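Local coordinates for binding domain (Hc) of Paraclostridial Mosquitocidal Protein 1 (Paraclostridium bifermentans, PDB 6HOX) that probably targets a mosquitocidal botulinum-like neurotoxin to host nerve cells, serving as its receptor-binding domain, at residues W166-C179 with Y182-N194. Residues are numbered along the deposited sequence; the frame is centred on the assembly and turned at random.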
loop_
_atom_site.group_PDB
_atom_site.type_symbol
_atom_site.label_atom_id
_atom_site.label_comp_id
_atom_site.label_asym_id
_atom_site.label_seq_id
_atom_site.Cartn_x
_atom_site.Cartn_y
_atom_site.Cartn_z
ATOM N N TRP A 166 -1.066 2.005 -0.370
ATOM C CA TRP A 166 0.045 2.989 -0.487
ATOM C C TRP A 166 1.009 2.588 -1.610
ATOM O O TRP A 166 1.571 1.495 -1.573
ATOM C CB TRP A 166 0.797 3.118 0.840
ATOM C CG TRP A 166 0.112 4.003 1.837
ATOM C CD1 TRP A 166 -0.580 3.630 2.952
ATOM C CD2 TRP A 166 0.097 5.442 1.817
ATOM N NE1 TRP A 166 -1.025 4.736 3.622
ATOM C CE2 TRP A 166 -0.620 5.863 2.953
ATOM C CE3 TRP A 166 0.631 6.410 0.957
ATOM C CZ2 TRP A 166 -0.835 7.208 3.240
ATOM C CZ3 TRP A 166 0.420 7.744 1.244
ATOM C CH2 TRP A 166 -0.307 8.136 2.369
ATOM N N ARG A 167 1.200 3.493 -2.574
ATOM C CA ARG A 167 2.117 3.322 -3.695
ATOM C C ARG A 167 3.153 4.452 -3.681
ATOM O O ARG A 167 2.816 5.611 -3.429
ATOM C CB ARG A 167 1.393 3.411 -5.042
ATOM C CG ARG A 167 0.236 2.444 -5.234
ATOM C CD ARG A 167 0.626 0.986 -5.123
ATOM N NE ARG A 167 -0.466 0.154 -5.608
ATOM C CZ ARG A 167 -0.697 -1.119 -5.284
ATOM N NH1 ARG A 167 0.118 -1.796 -4.482
ATOM N NH2 ARG A 167 -1.774 -1.701 -5.792
ATOM N N HIS A 168 4.402 4.109 -3.994
ATOM C CA HIS A 168 5.451 5.089 -4.079
ATOM C C HIS A 168 5.706 5.350 -5.550
ATOM O O HIS A 168 5.965 4.405 -6.300
ATOM C CB HIS A 168 6.741 4.651 -3.383
ATOM C CG HIS A 168 7.736 5.759 -3.347
ATOM N ND1 HIS A 168 8.746 5.867 -4.268
ATOM C CD2 HIS A 168 7.834 6.846 -2.554
ATOM C CE1 HIS A 168 9.441 6.964 -4.033
ATOM N NE2 HIS A 168 8.885 7.598 -3.008
ATOM N N ILE A 169 5.616 6.623 -5.933
ATOM C CA ILE A 169 5.777 7.028 -7.336
ATOM C C ILE A 169 7.061 7.837 -7.443
ATOM O O ILE A 169 7.297 8.718 -6.592
ATOM C CB ILE A 169 4.577 7.858 -7.821
ATOM C CG1 ILE A 169 3.246 7.181 -7.484
ATOM C CG2 ILE A 169 4.700 8.155 -9.311
ATOM C CD1 ILE A 169 3.089 5.815 -8.111
ATOM N N THR A 170 7.860 7.534 -8.474
ATOM C CA THR A 170 9.026 8.314 -8.803
ATOM C C THR A 170 8.969 8.657 -10.296
ATOM O O THR A 170 8.710 7.794 -11.119
ATOM C CB THR A 170 10.347 7.600 -8.456
ATOM O OG1 THR A 170 10.351 7.097 -7.118
ATOM C CG2 THR A 170 11.557 8.505 -8.627
ATOM N N ILE A 171 9.240 9.929 -10.616
ATOM C CA ILE A 171 9.318 10.436 -11.994
ATOM C C ILE A 171 10.664 11.167 -12.120
ATOM O O ILE A 171 10.922 12.109 -11.379
ATOM C CB ILE A 171 8.124 11.376 -12.296
ATOM C CG1 ILE A 171 6.776 10.672 -12.159
ATOM C CG2 ILE A 171 8.231 12.051 -13.655
ATOM C CD1 ILE A 171 5.656 11.634 -11.911
ATOM N N THR A 172 11.527 10.706 -13.024
ATOM C CA THR A 172 12.819 11.316 -13.245
ATOM C C THR A 172 12.782 11.992 -14.622
ATOM O O THR A 172 12.241 11.434 -15.598
ATOM C CB THR A 172 13.954 10.293 -13.073
ATOM O OG1 THR A 172 13.900 9.330 -14.125
ATOM C CG2 THR A 172 13.902 9.560 -11.748
ATOM N N VAL A 173 13.315 13.220 -14.678
ATOM C CA VAL A 173 13.365 14.020 -15.898
ATOM C C VAL A 173 14.819 14.438 -16.143
ATOM O O VAL A 173 15.401 15.226 -15.394
ATOM C CB VAL A 173 12.411 15.219 -15.795
ATOM C CG1 VAL A 173 12.426 16.080 -17.050
ATOM C CG2 VAL A 173 10.996 14.753 -15.479
ATOM N N ASN A 174 15.409 13.816 -17.164
ATOM C CA ASN A 174 16.662 14.204 -17.751
ATOM C C ASN A 174 16.317 14.934 -19.044
ATOM O O ASN A 174 16.056 14.275 -20.065
ATOM C CB ASN A 174 17.561 12.995 -18.005
ATOM C CG ASN A 174 18.886 13.353 -18.645
ATOM O OD1 ASN A 174 19.771 12.508 -18.729
ATOM N ND2 ASN A 174 19.035 14.587 -19.100
ATOM N N GLN A 175 16.240 16.271 -18.956
ATOM C CA GLN A 175 15.817 17.116 -20.078
ATOM C C GLN A 175 16.801 16.868 -21.229
ATOM O O GLN A 175 17.989 16.672 -21.002
ATOM C CB GLN A 175 15.643 18.579 -19.634
ATOM C CG GLN A 175 14.454 18.765 -18.686
ATOM C CD GLN A 175 13.901 20.164 -18.503
ATOM O OE1 GLN A 175 14.046 20.776 -17.442
ATOM N NE2 GLN A 175 13.184 20.653 -19.503
ATOM N N LEU A 176 16.262 16.740 -22.447
ATOM C CA LEU A 176 17.038 16.434 -23.654
ATOM C C LEU A 176 17.217 14.917 -23.832
ATOM O O LEU A 176 17.570 14.477 -24.931
ATOM C CB LEU A 176 18.395 17.151 -23.591
ATOM C CG LEU A 176 19.277 17.044 -24.836
ATOM C CD1 LEU A 176 18.522 17.453 -26.095
ATOM C CD2 LEU A 176 20.541 17.882 -24.670
ATOM N N LYS A 177 16.971 14.106 -22.792
ATOM C CA LYS A 177 17.089 12.650 -22.937
ATOM C C LYS A 177 15.732 11.968 -22.714
ATOM O O LYS A 177 15.017 11.696 -23.671
ATOM C CB LYS A 177 18.168 12.081 -22.013
ATOM C CG LYS A 177 19.576 12.149 -22.575
ATOM C CD LYS A 177 20.509 11.102 -22.007
ATOM C CE LYS A 177 21.944 11.300 -22.462
ATOM N NZ LYS A 177 22.852 10.302 -21.846
ATOM N N ASP A 178 15.401 11.637 -21.460
ATOM C CA ASP A 178 14.216 10.843 -21.212
ATOM C C ASP A 178 13.552 11.247 -19.898
ATOM O O ASP A 178 14.163 11.821 -18.992
ATOM C CB ASP A 178 14.516 9.344 -21.213
ATOM C CG ASP A 178 15.642 8.943 -20.277
ATOM O OD1 ASP A 178 16.349 9.846 -19.764
ATOM O OD2 ASP A 178 15.807 7.729 -20.071
ATOM N N CYS A 179 12.261 10.936 -19.869
ATOM C CA CYS A 179 11.417 10.977 -18.731
ATOM C C CYS A 179 11.090 9.534 -18.328
ATOM O O CYS A 179 10.708 8.761 -19.204
ATOM C CB CYS A 179 10.129 11.678 -19.117
ATOM S SG CYS A 179 9.074 11.844 -17.685
ATOM N N TYR A 182 8.347 5.310 -12.233
ATOM C CA TYR A 182 8.556 4.160 -11.368
ATOM C C TYR A 182 7.365 4.037 -10.403
ATOM O O TYR A 182 6.853 5.052 -9.944
ATOM C CB TYR A 182 9.826 4.333 -10.524
ATOM C CG TYR A 182 11.131 4.472 -11.267
ATOM C CD1 TYR A 182 11.532 5.693 -11.779
ATOM C CD2 TYR A 182 12.002 3.399 -11.409
ATOM C CE1 TYR A 182 12.730 5.833 -12.463
ATOM C CE2 TYR A 182 13.211 3.527 -12.085
ATOM C CZ TYR A 182 13.576 4.744 -12.628
ATOM O OH TYR A 182 14.761 4.903 -13.300
ATOM N N ILE A 183 6.927 2.799 -10.116
ATOM C CA ILE A 183 6.047 2.493 -8.979
ATOM C C ILE A 183 6.797 1.502 -8.080
ATOM O O ILE A 183 7.325 0.500 -8.587
ATOM C CB ILE A 183 4.670 1.944 -9.421
ATOM C CG1 ILE A 183 3.938 2.928 -10.330
ATOM C CG2 ILE A 183 3.822 1.602 -8.205
ATOM C CD1 ILE A 183 2.699 2.398 -11.002
ATOM N N ASN A 184 6.871 1.821 -6.776
ATOM C CA ASN A 184 7.519 1.020 -5.752
ATOM C C ASN A 184 8.941 0.666 -6.207
ATOM O O ASN A 184 9.392 -0.469 -6.076
ATOM C CB ASN A 184 6.670 -0.209 -5.392
ATOM C CG ASN A 184 5.317 0.156 -4.802
ATOM O OD1 ASN A 184 5.126 1.265 -4.292
ATOM N ND2 ASN A 184 4.358 -0.754 -4.883
ATOM N N GLY A 185 9.651 1.659 -6.754
ATOM C CA GLY A 185 11.046 1.503 -7.098
ATOM C C GLY A 185 11.276 0.731 -8.392
ATOM O O GLY A 185 12.423 0.522 -8.759
ATOM N N ASP A 186 10.206 0.269 -9.053
ATOM C CA ASP A 186 10.286 -0.437 -10.339
ATOM C C ASP A 186 9.902 0.490 -11.508
ATOM O O ASP A 186 8.828 1.077 -11.541
ATOM C CB ASP A 186 9.351 -1.647 -10.369
ATOM C CG ASP A 186 9.704 -2.755 -9.394
ATOM O OD1 ASP A 186 10.902 -2.916 -9.093
ATOM O OD2 ASP A 186 8.772 -3.454 -8.955
ATOM N N LYS A 187 10.772 0.555 -12.513
ATOM C CA LYS A 187 10.527 1.302 -13.730
ATOM C C LYS A 187 9.347 0.694 -14.496
ATOM O O LYS A 187 9.297 -0.513 -14.722
ATOM C CB LYS A 187 11.787 1.267 -14.589
ATOM C CG LYS A 187 11.722 2.127 -15.838
ATOM C CD LYS A 187 13.076 2.324 -16.453
ATOM C CE LYS A 187 13.737 1.025 -16.847
ATOM N NZ LYS A 187 14.897 1.277 -17.731
ATOM N N ILE A 188 8.395 1.554 -14.860
ATOM C CA ILE A 188 7.122 1.196 -15.474
ATOM C C ILE A 188 7.134 1.597 -16.951
ATOM O O ILE A 188 6.634 0.883 -17.800
ATOM C CB ILE A 188 5.968 1.924 -14.750
ATOM C CG1 ILE A 188 5.893 1.550 -13.275
ATOM C CG2 ILE A 188 4.632 1.697 -15.441
ATOM C CD1 ILE A 188 5.844 0.063 -13.029
ATOM N N ASP A 189 7.585 2.819 -17.212
ATOM C CA ASP A 189 7.507 3.407 -18.545
ATOM C C ASP A 189 8.560 4.511 -18.675
ATOM O O ASP A 189 9.093 5.013 -17.660
ATOM C CB ASP A 189 6.100 3.943 -18.817
ATOM C CG ASP A 189 5.711 3.960 -20.282
ATOM O OD1 ASP A 189 6.570 3.668 -21.122
ATOM O OD2 ASP A 189 4.554 4.280 -20.562
ATOM N N SER A 190 8.852 4.869 -19.931
ATOM C CA SER A 190 9.750 5.943 -20.237
ATOM C C SER A 190 9.469 6.501 -21.648
ATOM O O SER A 190 8.950 5.814 -22.526
ATOM C CB SER A 190 11.169 5.486 -20.089
ATOM O OG SER A 190 11.530 4.763 -21.230
ATOM N N LYS A 191 9.799 7.782 -21.825
ATOM C CA LYS A 191 9.598 8.506 -23.055
ATOM C C LYS A 191 10.851 9.330 -23.361
ATOM O O LYS A 191 11.509 9.817 -22.449
ATOM C CB LYS A 191 8.402 9.444 -22.909
ATOM C CG LYS A 191 7.081 8.778 -22.595
ATOM C CD LYS A 191 6.487 7.958 -23.724
ATOM C CE LYS A 191 5.209 7.313 -23.260
ATOM N NZ LYS A 191 4.744 6.247 -24.163
ATOM N N SER A 192 11.170 9.472 -24.653
ATOM C CA SER A 192 12.187 10.369 -25.114
ATOM C C SER A 192 11.654 11.797 -25.028
ATOM O O SER A 192 10.557 12.067 -25.509
ATOM C CB SER A 192 12.605 10.040 -26.527
ATOM O OG SER A 192 13.026 8.684 -26.620
ATOM N N ILE A 193 12.442 12.704 -24.452
ATOM C CA ILE A 193 12.033 14.115 -24.370
ATOM C C ILE A 193 13.084 15.027 -25.029
ATOM O O ILE A 193 13.087 16.239 -24.793
ATOM C CB ILE A 193 11.720 14.487 -22.906
ATOM C CG1 ILE A 193 12.961 14.470 -22.015
ATOM C CG2 ILE A 193 10.640 13.573 -22.343
ATOM C CD1 ILE A 193 12.748 15.191 -20.704
ATOM N N ASN A 194 13.910 14.453 -25.912
ATOM C CA ASN A 194 14.865 15.204 -26.744
ATOM C C ASN A 194 14.150 16.253 -27.619
ATOM O O ASN A 194 14.766 17.252 -27.972
ATOM C CB ASN A 194 15.755 14.266 -27.573
ATOM C CG ASN A 194 15.020 13.496 -28.648
ATOM O OD1 ASN A 194 14.188 12.639 -28.360
ATOM N ND2 ASN A 194 15.335 13.784 -29.900
HETATM O O HOH W 1 2.207 -0.897 -2.975
HETATM O O HOH W 2 8.981 4.554 -6.726
HETATM O O HOH W 3 15.513 7.325 -13.825
HETATM O O HOH W 4 13.676 18.220 -22.474
#
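Two successive beta hairpins share strand 178-183 in the lectin-like N-terminal half of the receptor-binding domain: its Tyr-182 and Ile-183 end pairs with 167-174, its Asp-178 and Cys-179 end with 186-192. Thr-170 and Tyr-182 form an antiparallel hydrogen-bonded pair, Tyr-182 N reaching Thr-170 O at 2.7 Å. The ladder runs on into the type I' turn from Ile-183 to Asp-186: Asn-184 N donates to His-168 O, and the side-chain OD1 of Asn-184 stands in for a backbone carbonyl, accepting from His-168 N at 2.9 Å, almost straight (173°). Asn-184 ND2 shares a water with Trp-166 O and Arg-167 NH1; the carbonyls of Phe-156 and Ile-157 also hold that guanidinium. With CG anti to its carbonyl carbon (chi1 -61°), Tyr-182 brings CE1 4.0 Å from Thr-172 CG2, and a water links its OH to Thr-172 OG1. Ile-169 CD1 packs alongside Ile-183 CG1 at 3.7 Å. At the far end Cys-179 and Lys-191 exchange both backbone hydrogen bonds, and Ile-193 N donates to Lys-177 O, in the classic bulge of Lys-177 and Asp-178 opposite Asn-174. Ile-193 CD1 crosses Val-173 CG1 at 3.8 Å; its CG2 rests on Cys-179 CB. Strand 89-96 flanks 167-174, and strand 131-137 packs Leu-132 on Ile-169 and Trp-134 on Cys-179.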